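Local coordinates for protein endonuclease and methylase LlaGI (Lactococcus lactis, PDB 5FFJ) that is a Type ISP restriction-modification enzyme that methylates and cleaves DNA, probably with ATP-driven translocation, studied here with its nuclease deleted, at residues S1119-L1124 with L1160-R1165; D1066-N1071 with V1081-K1086; I1059-N1064 with L1200-V1205. All coordinates share one frame; numbering follows the deposited sequence.

Contact 1 of 3, residues S1119-L1124 with L1160-R1165; sequences SWSRSL and LNENVR. With nucleotides of chain C; nucleotides of chain B.
With CG anti to the backbone N (chi1 -168°) and the chain bent at chi2, Glu1162 brings its carboxylate up against Ser1121 and Ser1123, at the start of helix 1122-1129. Ser1123 N donates to Glu1162 OE2 at 3.0 Å, and the 159° angle at the hydrogen shows a nearly straight bond that uses the syn lone pair of the oxygen. Ser1121 OG, on the N-cap residue, lies against the other oxygen, OE1, but the modelled separation is too short for the details of that bond to be relied on. Farther along, the apolar ends of Leu1124 and Leu1160 meet at 4.4 Å between their CD1 atoms. Arg1122 extends from the same helix start to the DNA. Its NH1 reaches N7 of DG19 of chain C at 3.0 Å and its NH2 reaches O6 of the same base at 2.6 Å, an in-plane, bidentate grip on the Hoogsteen edge of guanine. The base of DT18 of chain C lies over one guanidinium face, offset toward its rim. Glu1162 OE2 stands 4.5 Å from Arg1122 NE, beyond a salt bridge. Ser1121 OG is also hydrogen-bonded to Arg1065 NH2. The chemistry is consistent with one carboxylate holding the helix start from which Arg1122 reaches guanine, while its charge, set near a helix N terminus, would probably be stabilised there.

Contact 2 of 3, residues D1066-N1071 with V1081-K1086; sequences DAWVSN and VQIMIK. With nucleotides of chain C.
One face of the Trp1068 indole is covered by Met1084, and Ile1083 meets the ring at its edge. Met1084 SD stands 4.1 Å from the centroid of the five-membered ring of Trp1068 and only 22° off the ring normal, which places the sulfur over the face, displaced toward the rim. The same side chain also uses its CB, 3.6 Å from Trp1068 CE3 on the benzo side, so the methionine runs across the indole from six-membered to five-membered ring. Its CG is anti to the backbone N and the chain beyond is extended, which lets it span the ring. At the edge, Ile1083 CG2 lies in the ring plane, 3.6 Å from Trp1068 CZ3, the two side chains crossing at about a right angle. Away from the ring, Val1081 CG2 rests against the backbone, 3.8 Å from Trp1068 O. An alanine in place of Trp1068 would take away the whole indole and is likely to open a gap beneath Met1084 SD, leaving that thioether free to turn and Ile1083 without its partner.

The N-terminal end of the short helix 1066-1069 faces DNA: Asp1066 N donates to OP1 of DG16 of chain C at 3.2 Å. At the exit, Asp1066 O accepts from both Ser1070 N, at 2.8 Å, and Ser1070 OG, at 3.1 Å, which approach from opposite faces of the carbonyl plane. Across the contact the side chains meet by van der Waals and sulfur-aromatic packing, and the arrangement is a Met-aromatic contact that packs a short phosphate-facing helix against the long helix 1074-1096 of the C-terminal specificity domain.

Contact 3 of 3, residues I1059-N1064 with L1200-V1205; sequences IGIVTN and LSDMHV. With nucleotides of chain C.
Gly1060 and Met1203 bring their backbones unusually close, with CA atoms 3.7 Å apart, a spacing that a side chain on the glycine would probably not allow: a CB there would point at Met1203 CA and Asp1202 O. Just beyond, Ile1061 supplies both bonds of a single beta bridge. Its N donates to Ser1201 O at 3.1 Å with an angle of 167°, and its O accepts from Met1203 N at 2.9 Å, in the carbonyl plane and on a lone pair. Bonding to the residues before and after Asp1202 is the parallel pattern. Side chains pack on opposite sides of the 1059-1064 backbone: Ile1061 CG2 meets Leu1200 CD2 at 3.9 Å, the two chains at about a right angle, while the methionine, bent at chi3 (-113°), lays Met1203 CE against Val1062 CG2 at 3.5 Å. In an Asx turn, Asp1202 OD2 accepts from His1204 N at 3.3 Å, from above the carboxylate plane, and it also forms a salt bridge with Arg1147. The turn leads into His1204, whose contact is consistent with base recognition: His1204 NE2 donates to N7 of DG16 of chain C at 3.1 Å, at the imidazole edge, while N7 of DG15 of chain C lies over one ring face, offset toward the rim. The bridge lies between two four-stranded sheets. Gly1060, following edge strand 1058-1059, is backbone-bonded to Ala1210 of strand 1210-1214, whereas Leu1200 and Asp1202 pair with Met1145 of strand 1141-1147.

How the contacts relate
Following the chain, segment 1059-1064 opens contact 3, and the short helix 1066-1069 comes next. Contact 2 closes a small loop when helix 1074-1096 returns to it. Contact 1 then closes a second loop, joining the start of helix 1122-1129 to the stretch after strand 1150-1155. Only at 1200-1205 is the long loop of contact 3 completed, so contacts 1 and 2 lie in series within it and none cross. Direct links join them: Asn1163 N hydrogen-bonds to Val1062 O, and Arg1165 NE to Gly1060 O, Ser1119 packs on Trp1068, and Val1069 touches Thr1063. Together they tie helices and sheet edges of the specificity domain beside the bound DNA.

Contact 1 of 3, residues S1119-L1124 with L1160-R1165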
# COMPACT_ATOMS: atom_id res chain seq x y z
N SER A 1119 2.95 -17.39 -11.18
CA SER A 1119 2.40 -17.14 -9.85
C SER A 1119 3.14 -18.03 -8.85
O SER A 1119 2.73 -19.16 -8.60
CB SER A 1119 0.89 -17.38 -9.80
OG SER A 1119 0.33 -16.82 -8.62
N TRP A 1120 4.24 -17.51 -8.33
CA TRP A 1120 5.04 -18.22 -7.32
C TRP A 1120 4.24 -18.56 -6.07
O TRP A 1120 3.34 -17.84 -5.67
CB TRP A 1120 6.26 -17.38 -6.91
CG TRP A 1120 7.25 -17.17 -8.02
CD1 TRP A 1120 7.56 -15.99 -8.64
CD2 TRP A 1120 8.06 -18.17 -8.64
NE1 TRP A 1120 8.51 -16.20 -9.61
CE2 TRP A 1120 8.84 -17.53 -9.63
CE3 TRP A 1120 8.20 -19.55 -8.46
CZ2 TRP A 1120 9.74 -18.23 -10.43
CZ3 TRP A 1120 9.10 -20.24 -9.26
CH2 TRP A 1120 9.86 -19.57 -10.23
N SER A 1121 4.60 -19.70 -5.49
CA SER A 1121 4.13 -20.09 -4.16
C SER A 1121 5.30 -20.76 -3.46
O SER A 1121 6.29 -21.10 -4.11
CB SER A 1121 2.93 -21.03 -4.25
OG SER A 1121 3.32 -22.27 -4.82
N ARG A 1122 5.19 -20.94 -2.15
CA ARG A 1122 6.28 -21.53 -1.37
C ARG A 1122 6.78 -22.82 -2.01
O ARG A 1122 7.96 -22.94 -2.33
CB ARG A 1122 5.83 -21.81 0.06
CG ARG A 1122 6.88 -22.52 0.90
CD ARG A 1122 6.53 -22.52 2.38
NE ARG A 1122 5.29 -23.24 2.65
CZ ARG A 1122 4.84 -23.53 3.87
NH1 ARG A 1122 5.54 -23.16 4.94
NH2 ARG A 1122 3.70 -24.19 4.01
N SER A 1123 5.87 -23.77 -2.21
CA SER A 1123 6.23 -25.07 -2.77
C SER A 1123 6.89 -24.94 -4.14
O SER A 1123 7.86 -25.63 -4.43
CB SER A 1123 4.99 -25.96 -2.87
OG SER A 1123 5.19 -27.01 -3.80
N LEU A 1124 6.37 -24.05 -4.98
CA LEU A 1124 6.91 -23.91 -6.33
C LEU A 1124 8.33 -23.36 -6.29
O LEU A 1124 9.16 -23.71 -7.13
CB LEU A 1124 6.02 -23.00 -7.18
CG LEU A 1124 6.32 -23.03 -8.69
CD1 LEU A 1124 5.92 -24.37 -9.29
CD2 LEU A 1124 5.62 -21.90 -9.41
N LEU A 1160 2.03 -27.29 -9.32
CA LEU A 1160 1.17 -26.15 -9.71
C LEU A 1160 -0.11 -26.03 -8.87
O LEU A 1160 -0.86 -25.07 -9.04
CB LEU A 1160 0.79 -26.16 -11.20
CG LEU A 1160 1.64 -25.28 -12.11
CD1 LEU A 1160 3.03 -25.86 -12.25
CD2 LEU A 1160 0.97 -25.13 -13.47
N ASN A 1161 -0.38 -26.98 -7.97
CA ASN A 1161 -1.39 -26.79 -6.92
C ASN A 1161 -0.74 -26.90 -5.55
O ASN A 1161 -0.25 -27.97 -5.18
CB ASN A 1161 -2.55 -27.79 -7.02
CG ASN A 1161 -3.45 -27.53 -8.22
OD1 ASN A 1161 -3.10 -26.77 -9.12
ND2 ASN A 1161 -4.61 -28.17 -8.22
N GLU A 1162 -0.74 -25.80 -4.80
CA GLU A 1162 -0.08 -25.76 -3.50
C GLU A 1162 -0.65 -26.79 -2.53
O GLU A 1162 0.08 -27.40 -1.74
CB GLU A 1162 -0.20 -24.36 -2.89
CG GLU A 1162 0.70 -24.12 -1.69
CD GLU A 1162 2.16 -23.94 -2.08
OE1 GLU A 1162 2.46 -23.82 -3.29
OE2 GLU A 1162 3.02 -23.92 -1.17
N ASN A 1163 -1.97 -26.98 -2.58
CA ASN A 1163 -2.66 -27.93 -1.72
C ASN A 1163 -3.77 -28.67 -2.45
O ASN A 1163 -4.85 -28.13 -2.68
CB ASN A 1163 -3.23 -27.22 -0.49
CG ASN A 1163 -2.33 -27.31 0.72
OD1 ASN A 1163 -1.75 -26.32 1.16
ND2 ASN A 1163 -2.20 -28.51 1.27
N VAL A 1164 -3.49 -29.92 -2.82
CA VAL A 1164 -4.45 -30.77 -3.51
C VAL A 1164 -5.29 -31.57 -2.52
O VAL A 1164 -6.28 -32.17 -2.90
CB VAL A 1164 -3.74 -31.75 -4.49
CG1 VAL A 1164 -3.00 -30.97 -5.57
CG2 VAL A 1164 -2.80 -32.69 -3.75
N ARG A 1165 -4.88 -31.56 -1.25
CA ARG A 1165 -5.66 -32.20 -0.19
C ARG A 1165 -5.86 -33.69 -0.48
O ARG A 1165 -4.97 -34.34 -1.03
CB ARG A 1165 -7.01 -31.49 -0.05
CG ARG A 1165 -6.90 -29.97 0.02
CD ARG A 1165 -6.13 -29.53 1.24
NE ARG A 1165 -6.52 -28.20 1.70
CZ ARG A 1165 -5.87 -27.51 2.64
NH1 ARG A 1165 -4.79 -28.02 3.21
NH2 ARG A 1165 -6.31 -26.32 2.99
P DT C 18 4.09 -15.38 3.88
OP1 DT C 18 4.22 -14.15 4.69
OP2 DT C 18 5.05 -15.62 2.78
O5' DT C 18 4.11 -16.64 4.87
C5' DT C 18 3.25 -16.65 6.01
C4' DT C 18 3.18 -18.02 6.65
O4' DT C 18 2.22 -18.86 5.93
C3' DT C 18 4.50 -18.82 6.66
O3' DT C 18 4.77 -19.29 7.97
C2' DT C 18 4.22 -19.97 5.68
C1' DT C 18 2.74 -20.17 5.92
N1 DT C 18 2.02 -20.99 4.89
C2 DT C 18 1.00 -21.82 5.31
O2 DT C 18 0.64 -21.90 6.47
N3 DT C 18 0.39 -22.54 4.31
C4 DT C 18 0.71 -22.52 2.97
O4 DT C 18 0.10 -23.21 2.15
C5 DT C 18 1.79 -21.64 2.59
C7 DT C 18 2.23 -21.53 1.16
C6 DT C 18 2.39 -20.93 3.56
P DG C 19 6.23 -19.12 8.63
OP1 DG C 19 6.50 -17.67 8.77
OP2 DG C 19 7.17 -19.97 7.89
O5' DG C 19 6.02 -19.72 10.10
C5' DG C 19 5.06 -19.14 10.97
C4' DG C 19 4.51 -20.17 11.94
O4' DG C 19 3.57 -21.03 11.25
C3' DG C 19 5.54 -21.09 12.57
O3' DG C 19 5.16 -21.44 13.91
C2' DG C 19 5.53 -22.29 11.62
C1' DG C 19 4.08 -22.35 11.17
N9 DG C 19 3.87 -22.84 9.80
C8 DG C 19 4.56 -22.47 8.67
N7 DG C 19 4.13 -23.06 7.58
C5 DG C 19 3.08 -23.85 8.01
C6 DG C 19 2.23 -24.71 7.29
O6 DG C 19 2.23 -24.96 6.07
N1 DG C 19 1.29 -25.33 8.11
C2 DG C 19 1.19 -25.13 9.47
N2 DG C 19 0.22 -25.81 10.10
N3 DG C 19 1.98 -24.33 10.16
C4 DG C 19 2.90 -23.72 9.37
P DC B 6 -3.95 -32.50 3.78
OP1 DC B 6 -4.82 -33.63 3.36
OP2 DC B 6 -3.80 -31.32 2.90
O5' DC B 6 -4.45 -31.99 5.21
C5' DC B 6 -4.31 -32.84 6.35
C4' DC B 6 -4.04 -32.02 7.61
O4' DC B 6 -2.83 -31.23 7.42
C3' DC B 6 -5.15 -31.03 7.97
O3' DC B 6 -5.49 -31.13 9.36
C2' DC B 6 -4.56 -29.68 7.61
C1' DC B 6 -3.07 -29.90 7.84
N1 DC B 6 -2.18 -28.96 7.06
C2 DC B 6 -1.41 -27.99 7.74
O2 DC B 6 -1.46 -27.92 8.97
N3 DC B 6 -0.62 -27.16 7.00
C4 DC B 6 -0.59 -27.26 5.67
N4 DC B 6 0.20 -26.41 4.99
C5 DC B 6 -1.37 -28.23 4.98
C6 DC B 6 -2.14 -29.04 5.70

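Contact 2 of 3, residues D1066-N1071 with V1081-K1086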
# COMPACT_ATOMS: atom_id res chain seq x y z
N ASP A 1066 -5.25 -19.35 -8.68
CA ASP A 1066 -6.53 -19.60 -9.34
C ASP A 1066 -6.59 -19.03 -10.75
O ASP A 1066 -7.12 -19.68 -11.66
CB ASP A 1066 -7.67 -19.02 -8.50
CG ASP A 1066 -7.96 -19.84 -7.25
OD1 ASP A 1066 -7.41 -20.96 -7.11
OD2 ASP A 1066 -8.75 -19.37 -6.40
N ALA A 1067 -6.07 -17.83 -10.95
CA ALA A 1067 -6.17 -17.16 -12.25
C ALA A 1067 -5.53 -18.00 -13.36
O ALA A 1067 -6.03 -18.03 -14.48
CB ALA A 1067 -5.52 -15.79 -12.20
N TRP A 1068 -4.44 -18.68 -13.03
CA TRP A 1068 -3.73 -19.52 -13.99
C TRP A 1068 -4.36 -20.90 -14.09
O TRP A 1068 -4.60 -21.41 -15.19
CB TRP A 1068 -2.26 -19.66 -13.60
CG TRP A 1068 -1.47 -18.39 -13.66
CD1 TRP A 1068 -1.33 -17.46 -12.67
CD2 TRP A 1068 -0.70 -17.91 -14.76
NE1 TRP A 1068 -0.53 -16.43 -13.09
CE2 TRP A 1068 -0.12 -16.69 -14.37
CE3 TRP A 1068 -0.44 -18.40 -16.05
CZ2 TRP A 1068 0.69 -15.94 -15.22
CZ3 TRP A 1068 0.38 -17.67 -16.89
CH2 TRP A 1068 0.93 -16.45 -16.47
N VAL A 1069 -4.63 -21.50 -12.93
CA VAL A 1069 -4.92 -22.92 -12.84
C VAL A 1069 -6.42 -23.24 -12.96
O VAL A 1069 -6.78 -24.38 -13.29
CB VAL A 1069 -4.35 -23.48 -11.50
CG1 VAL A 1069 -5.42 -24.13 -10.64
CG2 VAL A 1069 -3.22 -24.45 -11.78
N SER A 1070 -7.27 -22.26 -12.72
CA SER A 1070 -8.73 -22.45 -12.81
C SER A 1070 -9.37 -21.42 -13.74
O SER A 1070 -8.91 -20.28 -13.84
CB SER A 1070 -9.37 -22.35 -11.42
OG SER A 1070 -9.85 -21.05 -11.17
N ASN A 1071 -10.45 -21.83 -14.40
CA ASN A 1071 -11.12 -20.98 -15.38
C ASN A 1071 -12.44 -21.61 -15.85
O ASN A 1071 -12.63 -22.82 -15.76
CB ASN A 1071 -10.20 -20.74 -16.58
CG ASN A 1071 -10.77 -19.74 -17.59
OD1 ASN A 1071 -11.97 -19.70 -17.83
ND2 ASN A 1071 -9.89 -18.95 -18.19
N VAL A 1081 -2.12 -22.59 -18.48
CA VAL A 1081 -1.22 -23.46 -17.72
C VAL A 1081 0.08 -23.72 -18.49
O VAL A 1081 1.15 -23.77 -17.90
CB VAL A 1081 -1.90 -24.81 -17.38
CG1 VAL A 1081 -0.87 -25.85 -16.95
CG2 VAL A 1081 -2.94 -24.61 -16.29
N GLN A 1082 -0.04 -23.88 -19.80
CA GLN A 1082 1.13 -24.15 -20.64
C GLN A 1082 2.08 -22.96 -20.70
O GLN A 1082 3.29 -23.13 -20.69
CB GLN A 1082 0.69 -24.55 -22.05
CG GLN A 1082 0.22 -25.99 -22.16
CD GLN A 1082 -0.30 -26.35 -23.54
OE1 GLN A 1082 0.44 -26.83 -24.38
NE2 GLN A 1082 -1.59 -26.11 -23.76
N ILE A 1083 1.53 -21.74 -20.76
CA ILE A 1083 2.35 -20.53 -20.70
C ILE A 1083 3.22 -20.55 -19.45
O ILE A 1083 4.44 -20.44 -19.54
CB ILE A 1083 1.48 -19.25 -20.70
CG1 ILE A 1083 1.13 -18.83 -22.13
CG2 ILE A 1083 2.21 -18.09 -20.02
CD1 ILE A 1083 0.22 -19.78 -22.86
N MET A 1084 2.58 -20.68 -18.29
CA MET A 1084 3.29 -20.66 -17.02
C MET A 1084 4.28 -21.81 -16.89
O MET A 1084 5.40 -21.62 -16.42
CB MET A 1084 2.29 -20.71 -15.86
CG MET A 1084 2.94 -20.69 -14.49
SD MET A 1084 1.74 -20.48 -13.16
CE MET A 1084 2.74 -20.87 -11.73
N ILE A 1085 3.88 -23.01 -17.32
CA ILE A 1085 4.77 -24.16 -17.26
C ILE A 1085 5.99 -23.93 -18.15
O ILE A 1085 7.10 -24.33 -17.79
CB ILE A 1085 4.05 -25.46 -17.67
CG1 ILE A 1085 3.09 -25.90 -16.56
CG2 ILE A 1085 5.06 -26.58 -17.96
CD1 ILE A 1085 2.30 -27.16 -16.85
N LYS A 1086 5.79 -23.30 -19.30
CA LYS A 1086 6.91 -22.94 -20.16
C LYS A 1086 7.77 -21.90 -19.47
O LYS A 1086 8.99 -22.04 -19.42
CB LYS A 1086 6.42 -22.41 -21.51
CG LYS A 1086 5.94 -23.49 -22.48
CD LYS A 1086 6.06 -23.02 -23.93
CE LYS A 1086 5.04 -23.72 -24.82
NZ LYS A 1086 3.66 -23.19 -24.62
P DG C 16 -4.85 -17.12 -5.62
OP1 DG C 16 -4.25 -16.85 -6.94
OP2 DG C 16 -5.40 -18.47 -5.33
O5' DG C 16 -3.78 -16.78 -4.48
C5' DG C 16 -4.24 -16.45 -3.18
C4' DG C 16 -3.11 -16.32 -2.18
O4' DG C 16 -3.70 -16.24 -0.85
C3' DG C 16 -2.19 -17.52 -2.06
O3' DG C 16 -1.05 -17.19 -1.28
C2' DG C 16 -3.09 -18.47 -1.32
C1' DG C 16 -3.62 -17.53 -0.24
N9 DG C 16 -4.93 -17.87 0.28
C8 DG C 16 -5.98 -18.49 -0.37
N7 DG C 16 -7.03 -18.66 0.38
C5 DG C 16 -6.66 -18.12 1.61
C6 DG C 16 -7.38 -18.02 2.82
O6 DG C 16 -8.54 -18.39 3.06
N1 DG C 16 -6.62 -17.40 3.82
C2 DG C 16 -5.33 -16.95 3.66
N2 DG C 16 -4.76 -16.38 4.73
N3 DG C 16 -4.65 -17.04 2.53
C4 DG C 16 -5.37 -17.64 1.56
P DG C 15 -12.00 -14.45 -5.78
OP1 DG C 15 -11.81 -14.20 -7.23
OP2 DG C 15 -13.25 -15.10 -5.32
O5' DG C 15 -10.77 -15.30 -5.20
C5' DG C 15 -9.66 -15.63 -6.03
C4' DG C 15 -8.35 -15.30 -5.34
O4' DG C 15 -8.63 -14.82 -3.99
C3' DG C 15 -7.39 -16.47 -5.18
O3' DG C 15 -6.02 -16.05 -5.37
C2' DG C 15 -7.68 -16.94 -3.76
C1' DG C 15 -7.97 -15.63 -3.05
N9 DG C 15 -8.81 -15.76 -1.85
C8 DG C 15 -10.10 -16.23 -1.78
N7 DG C 15 -10.60 -16.21 -0.58
C5 DG C 15 -9.57 -15.70 0.21
C6 DG C 15 -9.52 -15.46 1.61
O6 DG C 15 -10.41 -15.65 2.45
N1 DG C 15 -8.29 -14.94 1.99
C2 DG C 15 -7.24 -14.69 1.14
N2 DG C 15 -6.13 -14.19 1.69
N3 DG C 15 -7.27 -14.91 -0.16
C4 DG C 15 -8.47 -15.42 -0.56

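Contact 3 of 3, residues I1059-N1064 with L1200-V1205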
# COMPACT_ATOMS: atom_id res chain seq x y z
N ILE A 1059 -10.71 -31.26 3.41
CA ILE A 1059 -10.97 -29.84 3.36
C ILE A 1059 -10.65 -29.33 1.95
O ILE A 1059 -9.79 -29.87 1.27
CB ILE A 1059 -10.16 -29.08 4.44
CG1 ILE A 1059 -8.67 -29.05 4.12
CG2 ILE A 1059 -10.35 -29.76 5.79
CD1 ILE A 1059 -7.89 -28.23 5.12
N GLY A 1060 -11.38 -28.30 1.52
CA GLY A 1060 -11.38 -27.89 0.13
C GLY A 1060 -10.01 -27.56 -0.44
O GLY A 1060 -9.11 -27.15 0.28
N ILE A 1061 -9.88 -27.73 -1.75
CA ILE A 1061 -8.59 -27.57 -2.42
C ILE A 1061 -8.16 -26.10 -2.39
O ILE A 1061 -8.99 -25.19 -2.38
CB ILE A 1061 -8.66 -28.09 -3.88
CG1 ILE A 1061 -7.30 -28.66 -4.30
CG2 ILE A 1061 -9.10 -27.00 -4.85
CD1 ILE A 1061 -7.35 -29.42 -5.60
N VAL A 1062 -6.84 -25.88 -2.36
CA VAL A 1062 -6.27 -24.54 -2.43
C VAL A 1062 -5.10 -24.55 -3.41
O VAL A 1062 -4.02 -25.04 -3.09
CB VAL A 1062 -5.79 -24.03 -1.05
CG1 VAL A 1062 -5.74 -22.50 -1.03
CG2 VAL A 1062 -6.67 -24.56 0.07
N THR A 1063 -5.31 -24.01 -4.61
CA THR A 1063 -4.32 -24.07 -5.67
C THR A 1063 -3.25 -22.98 -5.54
O THR A 1063 -2.17 -23.09 -6.12
CB THR A 1063 -4.95 -23.93 -7.06
OG1 THR A 1063 -5.13 -22.54 -7.36
CG2 THR A 1063 -6.29 -24.66 -7.14
N ASN A 1064 -3.60 -21.92 -4.82
CA ASN A 1064 -2.74 -20.76 -4.59
C ASN A 1064 -2.47 -19.94 -5.86
O ASN A 1064 -1.76 -18.93 -5.81
CB ASN A 1064 -1.41 -21.18 -3.94
CG ASN A 1064 -1.48 -21.22 -2.42
OD1 ASN A 1064 -2.42 -21.78 -1.84
ND2 ASN A 1064 -0.50 -20.61 -1.76
N LEU A 1200 -15.18 -32.15 -7.41
CA LEU A 1200 -14.14 -31.62 -6.55
C LEU A 1200 -14.50 -30.20 -6.13
O LEU A 1200 -15.04 -29.44 -6.93
CB LEU A 1200 -12.80 -31.65 -7.28
CG LEU A 1200 -11.53 -31.32 -6.50
CD1 LEU A 1200 -10.36 -32.06 -7.12
CD2 LEU A 1200 -11.25 -29.83 -6.49
N SER A 1201 -14.22 -29.84 -4.88
CA SER A 1201 -14.65 -28.56 -4.33
C SER A 1201 -13.49 -27.69 -3.86
O SER A 1201 -12.57 -28.17 -3.19
CB SER A 1201 -15.63 -28.78 -3.18
OG SER A 1201 -16.83 -29.38 -3.64
N ASP A 1202 -13.54 -26.41 -4.21
CA ASP A 1202 -12.56 -25.45 -3.75
C ASP A 1202 -12.73 -25.25 -2.25
O ASP A 1202 -13.72 -25.70 -1.67
CB ASP A 1202 -12.71 -24.11 -4.47
CG ASP A 1202 -11.49 -23.21 -4.31
OD1 ASP A 1202 -10.36 -23.67 -4.62
OD2 ASP A 1202 -11.64 -22.05 -3.88
N MET A 1203 -11.77 -24.58 -1.63
CA MET A 1203 -11.87 -24.28 -0.22
C MET A 1203 -12.92 -23.21 0.02
O MET A 1203 -13.49 -23.12 1.11
CB MET A 1203 -10.51 -23.82 0.32
CG MET A 1203 -10.46 -23.61 1.83
SD MET A 1203 -9.10 -22.53 2.27
CE MET A 1203 -8.05 -23.66 3.16
N HIS A 1204 -13.18 -22.39 -0.99
CA HIS A 1204 -14.04 -21.24 -0.81
C HIS A 1204 -15.44 -21.47 -1.38
O HIS A 1204 -16.16 -20.52 -1.69
CB HIS A 1204 -13.39 -20.02 -1.44
CG HIS A 1204 -12.09 -19.65 -0.79
ND1 HIS A 1204 -11.98 -19.36 0.55
CD2 HIS A 1204 -10.83 -19.55 -1.30
CE1 HIS A 1204 -10.72 -19.08 0.84
NE2 HIS A 1204 -10.00 -19.19 -0.26
N VAL A 1205 -15.83 -22.74 -1.50
CA VAL A 1205 -17.20 -23.07 -1.87
C VAL A 1205 -18.14 -22.56 -0.78
O VAL A 1205 -19.26 -22.16 -1.05
CB VAL A 1205 -17.40 -24.59 -2.08
CG1 VAL A 1205 -16.65 -25.06 -3.31
CG2 VAL A 1205 -16.97 -25.37 -0.83
P DG C 16 -4.85 -17.12 -5.62
OP1 DG C 16 -4.25 -16.85 -6.94
OP2 DG C 16 -5.40 -18.47 -5.33
O5' DG C 16 -3.78 -16.78 -4.48
C5' DG C 16 -4.24 -16.45 -3.18
C4' DG C 16 -3.11 -16.32 -2.18
O4' DG C 16 -3.70 -16.24 -0.85
C3' DG C 16 -2.19 -17.52 -2.06
O3' DG C 16 -1.05 -17.19 -1.28
C2' DG C 16 -3.09 -18.47 -1.32
C1' DG C 16 -3.62 -17.53 -0.24
N9 DG C 16 -4.93 -17.87 0.28
C8 DG C 16 -5.98 -18.49 -0.37
N7 DG C 16 -7.03 -18.66 0.38
C5 DG C 16 -6.66 -18.12 1.61
C6 DG C 16 -7.38 -18.02 2.82
O6 DG C 16 -8.54 -18.39 3.06
N1 DG C 16 -6.62 -17.40 3.82
C2 DG C 16 -5.33 -16.95 3.66
N2 DG C 16 -4.76 -16.38 4.73
N3 DG C 16 -4.65 -17.04 2.53
C4 DG C 16 -5.37 -17.64 1.56
P DG C 15 -12.00 -14.45 -5.78
OP1 DG C 15 -11.81 -14.20 -7.23
OP2 DG C 15 -13.25 -15.10 -5.32
O5' DG C 15 -10.77 -15.30 -5.20
C5' DG C 15 -9.66 -15.63 -6.03
C4' DG C 15 -8.35 -15.30 -5.34
O4' DG C 15 -8.63 -14.82 -3.99
C3' DG C 15 -7.39 -16.47 -5.18
O3' DG C 15 -6.02 -16.05 -5.37
C2' DG C 15 -7.68 -16.94 -3.76
C1' DG C 15 -7.97 -15.63 -3.05
N9 DG C 15 -8.81 -15.76 -1.85
C8 DG C 15 -10.10 -16.23 -1.78
N7 DG C 15 -10.60 -16.21 -0.58
C5 DG C 15 -9.57 -15.70 0.21
C6 DG C 15 -9.52 -15.46 1.61
O6 DG C 15 -10.41 -15.65 2.45
N1 DG C 15 -8.29 -14.94 1.99
C2 DG C 15 -7.24 -14.69 1.14
N2 DG C 15 -6.13 -14.19 1.69
N3 DG C 15 -7.27 -14.91 -0.16
C4 DG C 15 -8.47 -15.42 -0.56
P DA C 17 0.44 -17.22 -1.89
OP1 DA C 17 0.48 -16.18 -2.95
OP2 DA C 17 0.80 -18.61 -2.23
O5' DA C 17 1.34 -16.75 -0.65
C5' DA C 17 1.11 -15.47 -0.07
C4' DA C 17 1.04 -15.54 1.45
O4' DA C 17 -0.09 -16.35 1.85
C3' DA C 17 2.27 -16.15 2.14
O3' DA C 17 2.60 -15.39 3.30
C2' DA C 17 1.81 -17.57 2.48
C1' DA C 17 0.34 -17.36 2.75
N9 DA C 17 -0.48 -18.53 2.51
C8 DA C 17 -0.47 -19.34 1.41
N7 DA C 17 -1.34 -20.31 1.47
C5 DA C 17 -1.97 -20.12 2.68
C6 DA C 17 -3.00 -20.83 3.32
N6 DA C 17 -3.57 -21.90 2.79
N1 DA C 17 -3.40 -20.38 4.53
C2 DA C 17 -2.81 -19.29 5.04
N3 DA C 17 -1.84 -18.55 4.53
C4 DA C 17 -1.46 -19.03 3.33